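Local coordinates for early 35 kDa protein (Autographa californica nucleopolyhedrovirus, PDB 1P35) that inhibits caspases to block the apoptotic response of the infected insect cell and also suppresses the host's antiviral RNA interference, at residues C18-Q23 / S167-P172; S49-S54 / N171-K176. All coordinates share one frame; numbering follows the deposited sequence.

Contact 1: residues C18-Q23 / S167-P172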
ATOM      1  N   CYS A  18      15.017  -6.368  15.169  1.00 34.51           N
ATOM      2  CA  CYS A  18      14.328  -6.268  16.444  1.00 32.62           C
ATOM      3  C   CYS A  18      14.694  -7.418  17.407  1.00 30.30           C
ATOM      4  O   CYS A  18      15.086  -8.500  16.968  1.00 35.11           O
ATOM      5  CB  CYS A  18      12.797  -6.286  16.192  1.00 43.02           C
ATOM      6  SG  CYS A  18      12.085  -5.017  15.069  1.00 39.36           S
ATOM      7  N   GLN A  19      14.563  -7.166  18.711  1.00 34.82           N
ATOM      8  CA  GLN A  19      14.831  -8.176  19.736  1.00 42.49           C
ATOM      9  C   GLN A  19      13.612  -9.096  19.624  1.00 36.40           C
ATOM     10  O   GLN A  19      12.508  -8.595  19.501  1.00 50.61           O
ATOM     11  CB  GLN A  19      14.865  -7.525  21.136  1.00 34.61           C
ATOM     12  CG  GLN A  19      15.567  -8.343  22.266  1.00 40.30           C
ATOM     13  CD  GLN A  19      17.137  -8.509  22.098  1.00 61.79           C
ATOM     14  OE1 GLN A  19      17.881  -7.537  21.891  1.00 58.84           O
ATOM     15  NE2 GLN A  19      17.616  -9.745  22.219  1.00 53.07           N
ATOM     16  N   VAL A  20      13.819 -10.414  19.591  1.00 47.66           N
ATOM     17  CA  VAL A  20      12.708 -11.389  19.519  1.00 39.31           C
ATOM     18  C   VAL A  20      12.462 -11.850  20.962  1.00 47.91           C
ATOM     19  O   VAL A  20      11.319 -11.965  21.389  1.00 49.76           O
ATOM     20  CB  VAL A  20      13.070 -12.589  18.667  1.00 24.06           C
ATOM     21  CG1 VAL A  20      12.049 -13.722  18.909  1.00 28.00           C
ATOM     22  CG2 VAL A  20      13.082 -12.196  17.175  1.00 18.95           C
ATOM     23  N   ASP A  21      13.563 -12.121  21.674  1.00 40.99           N
ATOM     24  CA  ASP A  21      13.578 -12.476  23.099  1.00 42.30           C
ATOM     25  C   ASP A  21      14.951 -12.166  23.658  1.00 38.10           C
ATOM     26  O   ASP A  21      15.841 -11.708  22.932  1.00 42.70           O
ATOM     27  CB  ASP A  21      13.242 -13.956  23.394  1.00 39.98           C
ATOM     28  CG  ASP A  21      14.230 -14.934  22.772  1.00 41.04           C
ATOM     29  OD1 ASP A  21      15.460 -14.720  22.843  1.00 50.02           O
ATOM     30  OD2 ASP A  21      13.748 -15.945  22.226  1.00 57.04           O
ATOM     31  N   LYS A  22      15.135 -12.462  24.940  1.00 43.63           N
ATOM     32  CA  LYS A  22      16.403 -12.205  25.601  1.00 48.78           C
ATOM     33  C   LYS A  22      17.661 -12.672  24.831  1.00 46.88           C
ATOM     34  O   LYS A  22      18.732 -12.092  25.013  1.00 63.14           O
ATOM     35  CB  LYS A  22      16.388 -12.793  27.041  1.00 52.16           C
ATOM     36  CG  LYS A  22      17.616 -12.411  27.876  1.00 65.42           C
ATOM     37  CD  LYS A  22      17.505 -12.811  29.350  1.00 82.42           C
ATOM     38  CE  LYS A  22      18.743 -12.356  30.156  1.00 90.32           C
ATOM     39  NZ  LYS A  22      18.619 -12.563  31.649  1.00 87.75           N
ATOM     40  N   GLN A  23      17.571 -13.700  23.985  1.00 48.42           N
ATOM     41  CA  GLN A  23      18.786 -14.108  23.262  1.00 58.05           C
ATOM     42  C   GLN A  23      18.623 -14.285  21.780  1.00 51.08           C
ATOM     43  O   GLN A  23      19.414 -14.968  21.148  1.00 52.00           O
ATOM     44  CB  GLN A  23      19.374 -15.403  23.781  1.00 56.88           C
ATOM     45  CG  GLN A  23      18.494 -16.599  23.692  1.00 62.73           C
ATOM     46  CD  GLN A  23      17.745 -16.772  24.974  1.00 62.50           C
ATOM     47  OE1 GLN A  23      18.228 -16.362  26.009  1.00 45.04           O
ATOM     48  NE2 GLN A  23      16.574 -17.395  24.924  1.00 70.43           N
ATOM     49  N   SER A 167      14.868 -12.612   5.631  1.00 31.20           N
ATOM     50  CA  SER A 167      14.672 -12.359   7.039  1.00 28.36           C
ATOM     51  C   SER A 167      15.094 -13.612   7.804  1.00 35.08           C
ATOM     52  O   SER A 167      14.924 -14.717   7.329  1.00 32.53           O
ATOM     53  CB  SER A 167      13.217 -11.979   7.344  1.00 25.76           C
ATOM     54  OG  SER A 167      12.296 -12.913   6.802  1.00 46.56           O
ATOM     55  N   PHE A 168      15.645 -13.435   8.993  1.00 34.40           N
ATOM     56  CA  PHE A 168      16.082 -14.578   9.747  1.00 26.35           C
ATOM     57  C   PHE A 168      16.295 -14.161  11.206  1.00 37.04           C
ATOM     58  O   PHE A 168      16.406 -12.957  11.507  1.00 30.01           O
ATOM     59  CB  PHE A 168      17.377 -15.148   9.101  1.00 25.44           C
ATOM     60  CG  PHE A 168      18.567 -14.165   9.119  1.00 34.76           C
ATOM     61  CD1 PHE A 168      19.147 -13.764  10.323  1.00 29.40           C
ATOM     62  CD2 PHE A 168      19.033 -13.594   7.934  1.00 33.79           C
ATOM     63  CE1 PHE A 168      20.176 -12.785  10.349  1.00 24.29           C
ATOM     64  CE2 PHE A 168      20.047 -12.633   7.934  1.00 19.69           C
ATOM     65  CZ  PHE A 168      20.616 -12.224   9.158  1.00 19.73           C
ATOM     66  N   GLU A 169      16.277 -15.140  12.109  1.00 40.31           N
ATOM     67  CA  GLU A 169      16.549 -14.868  13.512  1.00 42.73           C
ATOM     68  C   GLU A 169      17.969 -15.305  13.817  1.00 29.30           C
ATOM     69  O   GLU A 169      18.475 -16.280  13.258  1.00 37.85           O
ATOM     70  CB  GLU A 169      15.601 -15.622  14.441  1.00 26.66           C
ATOM     71  CG  GLU A 169      14.270 -14.951  14.601  1.00 46.01           C
ATOM     72  CD  GLU A 169      13.265 -15.823  15.297  1.00 36.50           C
ATOM     73  OE1 GLU A 169      13.641 -16.439  16.300  1.00 77.52           O
ATOM     74  OE2 GLU A 169      12.098 -15.872  14.865  1.00 79.27           O
ATOM     75  N   TYR A 170      18.624 -14.562  14.684  1.00 33.88           N
ATOM     76  CA  TYR A 170      19.968 -14.929  15.072  1.00 33.40           C
ATOM     77  C   TYR A 170      20.133 -14.703  16.588  1.00 43.75           C
ATOM     78  O   TYR A 170      19.267 -14.071  17.255  1.00 28.29           O
ATOM     79  CB  TYR A 170      21.002 -14.132  14.263  1.00 32.08           C
ATOM     80  CG  TYR A 170      20.922 -12.625  14.457  1.00 30.92           C
ATOM     81  CD1 TYR A 170      19.835 -11.896  14.002  1.00 30.05           C
ATOM     82  CD2 TYR A 170      21.956 -11.928  15.096  1.00 27.28           C
ATOM     83  CE1 TYR A 170      19.776 -10.492  14.184  1.00 36.04           C
ATOM     84  CE2 TYR A 170      21.904 -10.534  15.282  1.00 23.41           C
ATOM     85  CZ  TYR A 170      20.828  -9.833  14.843  1.00 25.51           C
ATOM     86  OH  TYR A 170      20.704  -8.525  15.225  1.00 33.44           O
ATOM     87  N   ASN A 171      21.232 -15.230  17.117  1.00 38.43           N
ATOM     88  CA  ASN A 171      21.578 -15.138  18.544  1.00 40.42           C
ATOM     89  C   ASN A 171      22.808 -14.238  18.714  1.00 33.15           C
ATOM     90  O   ASN A 171      23.938 -14.691  18.617  1.00 41.48           O
ATOM     91  CB  ASN A 171      21.837 -16.551  19.040  1.00 31.77           C
ATOM     92  CG  ASN A 171      20.615 -17.391  18.922  1.00 32.28           C
ATOM     93  OD1 ASN A 171      20.587 -18.399  18.210  1.00 50.71           O
ATOM     94  ND2 ASN A 171      19.538 -16.947  19.593  1.00 29.25           N
ATOM     95  N   PRO A 172      22.590 -12.967  19.063  1.00 40.17           N
ATOM     96  CA  PRO A 172      23.639 -11.943  19.252  1.00 37.80           C
ATOM     97  C   PRO A 172      24.731 -12.336  20.234  1.00 28.52           C
ATOM     98  O   PRO A 172      24.451 -12.822  21.333  1.00 39.42           O
ATOM     99  CB  PRO A 172      22.856 -10.725  19.757  1.00 27.79           C
ATOM    100  CG  PRO A 172      21.436 -10.999  19.292  1.00 31.56           C
ATOM    101  CD  PRO A 172      21.283 -12.461  19.516  1.00 22.79           C
TER
HETATM  102  O   HOH W   1      22.235 -14.587  22.339  1.00 49.21           O

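Contact 2: residues S49-S54 / N171-K176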
ATOM      1  N   SER A  49      25.836  -9.750  14.508  1.00 26.75           N
ATOM      2  CA  SER A  49      26.477  -9.983  15.803  1.00 28.73           C
ATOM      3  C   SER A  49      26.403 -11.436  16.364  1.00 33.93           C
ATOM      4  O   SER A  49      26.926 -11.714  17.425  1.00 47.22           O
ATOM      5  CB  SER A  49      25.903  -9.008  16.823  1.00 37.16           C
ATOM      6  OG  SER A  49      24.505  -9.193  16.946  1.00 34.00           O
ATOM      7  N   GLY A  50      25.765 -12.352  15.642  1.00 27.69           N
ATOM      8  CA  GLY A  50      25.683 -13.720  16.125  1.00 28.23           C
ATOM      9  C   GLY A  50      25.227 -14.759  15.103  1.00 40.36           C
ATOM     10  O   GLY A  50      24.745 -14.415  14.032  1.00 43.92           O
ATOM     11  N   PRO A  51      25.310 -16.049  15.453  1.00 36.14           N
ATOM     12  CA  PRO A  51      24.915 -17.086  14.511  1.00 35.92           C
ATOM     13  C   PRO A  51      23.455 -17.088  14.148  1.00 39.68           C
ATOM     14  O   PRO A  51      22.599 -16.858  14.992  1.00 38.87           O
ATOM     15  CB  PRO A  51      25.344 -18.368  15.222  1.00 26.66           C
ATOM     16  CG  PRO A  51      25.037 -17.973  16.778  1.00 29.05           C
ATOM     17  CD  PRO A  51      25.758 -16.637  16.741  1.00 40.46           C
ATOM     18  N   ILE A  52      23.196 -17.350  12.868  1.00 29.85           N
ATOM     19  CA  ILE A  52      21.840 -17.443  12.368  1.00 39.76           C
ATOM     20  C   ILE A  52      21.224 -18.736  12.890  1.00 43.24           C
ATOM     21  O   ILE A  52      21.893 -19.755  13.021  1.00 42.69           O
ATOM     22  CB  ILE A  52      21.806 -17.442  10.832  1.00 33.36           C
ATOM     23  CG1 ILE A  52      22.137 -16.013  10.337  1.00 45.82           C
ATOM     24  CG2 ILE A  52      20.485 -17.960  10.340  1.00 23.00           C
ATOM     25  CD1 ILE A  52      22.167 -15.858   8.832  1.00 33.85           C
ATOM     26  N   ARG A  53      19.937 -18.691  13.174  1.00 46.75           N
ATOM     27  CA  ARG A  53      19.301 -19.851  13.695  1.00 38.17           C
ATOM     28  C   ARG A  53      18.232 -20.381  12.760  1.00 45.73           C
ATOM     29  O   ARG A  53      18.128 -21.588  12.560  1.00 43.33           O
ATOM     30  CB  ARG A  53      18.715 -19.539  15.049  1.00 44.65           C
ATOM     31  CG  ARG A  53      18.324 -20.797  15.775  1.00 89.44           C
ATOM     32  CD  ARG A  53      17.508 -20.450  16.978  1.00 93.24           C
ATOM     33  NE  ARG A  53      16.275 -19.827  16.550  1.00 68.19           N
ATOM     34  CZ  ARG A  53      15.536 -19.100  17.359  1.00 99.12           C
ATOM     35  NH1 ARG A  53      15.929 -18.919  18.626  1.00 83.72           N
ATOM     36  NH2 ARG A  53      14.414 -18.560  16.901  1.00100.00           N
ATOM     37  N   SER A  54      17.396 -19.495  12.236  1.00 33.04           N
ATOM     38  CA  SER A  54      16.400 -19.925  11.268  1.00 38.07           C
ATOM     39  C   SER A  54      15.958 -18.733  10.436  1.00 39.19           C
ATOM     40  O   SER A  54      16.203 -17.607  10.822  1.00 40.24           O
ATOM     41  CB  SER A  54      15.212 -20.603  11.942  1.00 43.75           C
ATOM     42  OG  SER A  54      14.603 -19.771  12.883  1.00 47.16           O
ATOM     43  N   ASN A 171      21.232 -15.230  17.117  1.00 38.43           N
ATOM     44  CA  ASN A 171      21.578 -15.138  18.544  1.00 40.42           C
ATOM     45  C   ASN A 171      22.808 -14.238  18.714  1.00 33.15           C
ATOM     46  O   ASN A 171      23.938 -14.691  18.617  1.00 41.48           O
ATOM     47  CB  ASN A 171      21.837 -16.551  19.040  1.00 31.77           C
ATOM     48  CG  ASN A 171      20.615 -17.391  18.922  1.00 32.28           C
ATOM     49  OD1 ASN A 171      20.587 -18.399  18.210  1.00 50.71           O
ATOM     50  ND2 ASN A 171      19.538 -16.947  19.593  1.00 29.25           N
ATOM     51  N   PRO A 172      22.590 -12.967  19.063  1.00 40.17           N
ATOM     52  CA  PRO A 172      23.639 -11.943  19.252  1.00 37.80           C
ATOM     53  C   PRO A 172      24.731 -12.336  20.234  1.00 28.52           C
ATOM     54  O   PRO A 172      24.451 -12.822  21.333  1.00 39.42           O
ATOM     55  CB  PRO A 172      22.856 -10.725  19.757  1.00 27.79           C
ATOM     56  CG  PRO A 172      21.436 -10.999  19.292  1.00 31.56           C
ATOM     57  CD  PRO A 172      21.283 -12.461  19.516  1.00 22.79           C
ATOM     58  N   ILE A 173      25.983 -12.183  19.843  1.00 37.55           N
ATOM     59  CA  ILE A 173      27.027 -12.477  20.807  1.00 35.08           C
ATOM     60  C   ILE A 173      27.183 -11.156  21.604  1.00 40.57           C
ATOM     61  O   ILE A 173      27.216 -10.061  21.041  1.00 45.08           O
ATOM     62  CB  ILE A 173      28.382 -12.877  20.132  1.00 31.05           C
ATOM     63  CG1 ILE A 173      28.307 -14.256  19.423  1.00 36.36           C
ATOM     64  CG2 ILE A 173      29.464 -12.803  21.145  1.00 35.78           C
ATOM     65  CD1 ILE A 173      27.480 -15.402  20.166  1.00 30.98           C
ATOM     66  N   GLY A 174      27.192 -11.261  22.928  1.00 49.98           N
ATOM     67  CA  GLY A 174      27.386 -10.105  23.796  1.00 52.11           C
ATOM     68  C   GLY A 174      26.664  -8.767  23.746  1.00 49.48           C
ATOM     69  O   GLY A 174      27.328  -7.737  23.828  1.00 57.81           O
ATOM     70  N   ASN A 175      25.333  -8.766  23.671  1.00 43.74           N
ATOM     71  CA  ASN A 175      24.569  -7.504  23.630  1.00 56.89           C
ATOM     72  C   ASN A 175      24.998  -6.491  22.548  1.00 50.87           C
ATOM     73  O   ASN A 175      25.046  -5.283  22.773  1.00 54.79           O
ATOM     74  CB  ASN A 175      24.595  -6.800  24.998  1.00 64.12           C
ATOM     75  CG  ASN A 175      24.088  -7.689  26.121  1.00 61.41           C
ATOM     76  OD1 ASN A 175      23.118  -8.427  25.949  1.00 69.64           O
ATOM     77  ND2 ASN A 175      24.725  -7.601  27.282  1.00 63.25           N
ATOM     78  N   LYS A 176      25.312  -7.010  21.379  1.00 39.79           N
ATOM     79  CA  LYS A 176      25.686  -6.196  20.244  1.00 40.60           C
ATOM     80  C   LYS A 176      24.698  -6.494  19.104  1.00 32.61           C
ATOM     81  O   LYS A 176      24.116  -7.603  19.051  1.00 27.96           O
ATOM     82  CB  LYS A 176      27.079  -6.580  19.786  1.00 31.79           C
ATOM     83  CG  LYS A 176      28.157  -6.279  20.772  1.00 52.41           C
ATOM     84  CD  LYS A 176      28.477  -4.796  20.779  1.00 42.11           C
ATOM     85  CE  LYS A 176      29.667  -4.509  21.669  1.00 51.32           C
ATOM     86  NZ  LYS A 176      29.910  -3.051  21.746  1.00 55.33           N
TER

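Contact 1: residues C18-Q23 / S167-P172
Q23 and N171 come closest along the backbone, with 5.6 Å between their CA atoms. Farther back the segments diverge, and the CA atoms of V20 and E169 are 7.9 Å apart. The two are not paired as strands; 18-23 leaves its strand into a tight turn just where 167-172 leaves its own. The carbonyl of Q23 is the focus. N171 ND2 donates to Q23 O at 2.5 Å, a short and nearly straight bond. The acceptor lies in the plane of the N171 amide, while the nitrogen is tilted 30° from the Q23 carbonyl plane. With chi1 at -62°, the N171 amide swings beside its own backbone N and reaches across to the turn. P172 CD also packs on Q23 O, at 3.5 Å. A water donates both to this oxygen and to P172 O. The turn is held from within: Q23 N bonds to D21 OD1 in an Asx turn, and Q19 NE2 bonds to D21 O. Near the strand ends, V20 CG2 rests on E169 CG at 4.0 Å, the two side chains crossing at about a right angle. The E169 carboxylate makes its salt bridge with R53. Strand 24-33 pairs with both 10-21 and 164-170, with a classic beta bulge where V20 and D21 face T24. The contact thus joins the hairpin turn to the exit of 164-170, at the protein surface.

Contact 2: residues S49-S54 / N171-K176
S49 meets the 171-176 loop through both its backbone and its side chain. Its carbonyl O accepts from I173 N at 2.6 Å, with the donor 45° out of the carbonyl plane. Its hydroxyl donates to K176 O, OG to O 2.7 Å, again from above the carbonyl plane. A chi1 of 60° sets OG between the backbone N and the carbonyl carbon, and P172 CB packs against it. The bonds from I173 N and to K176 O hold the loop at the two ends of I173-K176. G50, which has no side chain, has its CA against N171 O, 3.2 Å away, in a CA-H...O contact. The same CA lies 4.1 Å from P172 CA. P51 O then accepts from N171 N at 3.0 Å. The P51 ring also packs on the loop: CD lies 4.0 Å from I173 CD1, the two side chains crossing at about a right angle. R53 is extended as far as CD, then bends at chi3. Its CB, CG and CD run past N171 OD1, with CB at 3.8 Å. The guanidinium and amide planes are 59° apart. Their polar ends have other partners: R53 NH2 forms a salt bridge with E169, and N171 ND2 bonds to Q23 O. K176 NZ bonds to N295. P51 and I173 both pack on Y148 of strand 148-154, and S49 touches Y170. Strand 52-55 pairs antiparallel with 164-170, and the contact carries this association into the loop leading to 176-179.

How the contacts relate
From the N terminus, the chain first passes the 18-23 turn and then, beyond strand 24-33, reaches 49-54. Both later meet the end of strand 164-170 and the loop after it. Contact 1 closes a loop of 143 intervening residues, and contact 2 one of 116. The second starts inside the first but ends slightly farther along the chain, so the two loops cross, sharing N171 and P172. Their centres are about 7 Å apart. The pairing of strands 164-170 and 52-55 links them directly. Together they tie the hairpin of 10-21 and 24-33, strand 52-55 and the 171-176 loop.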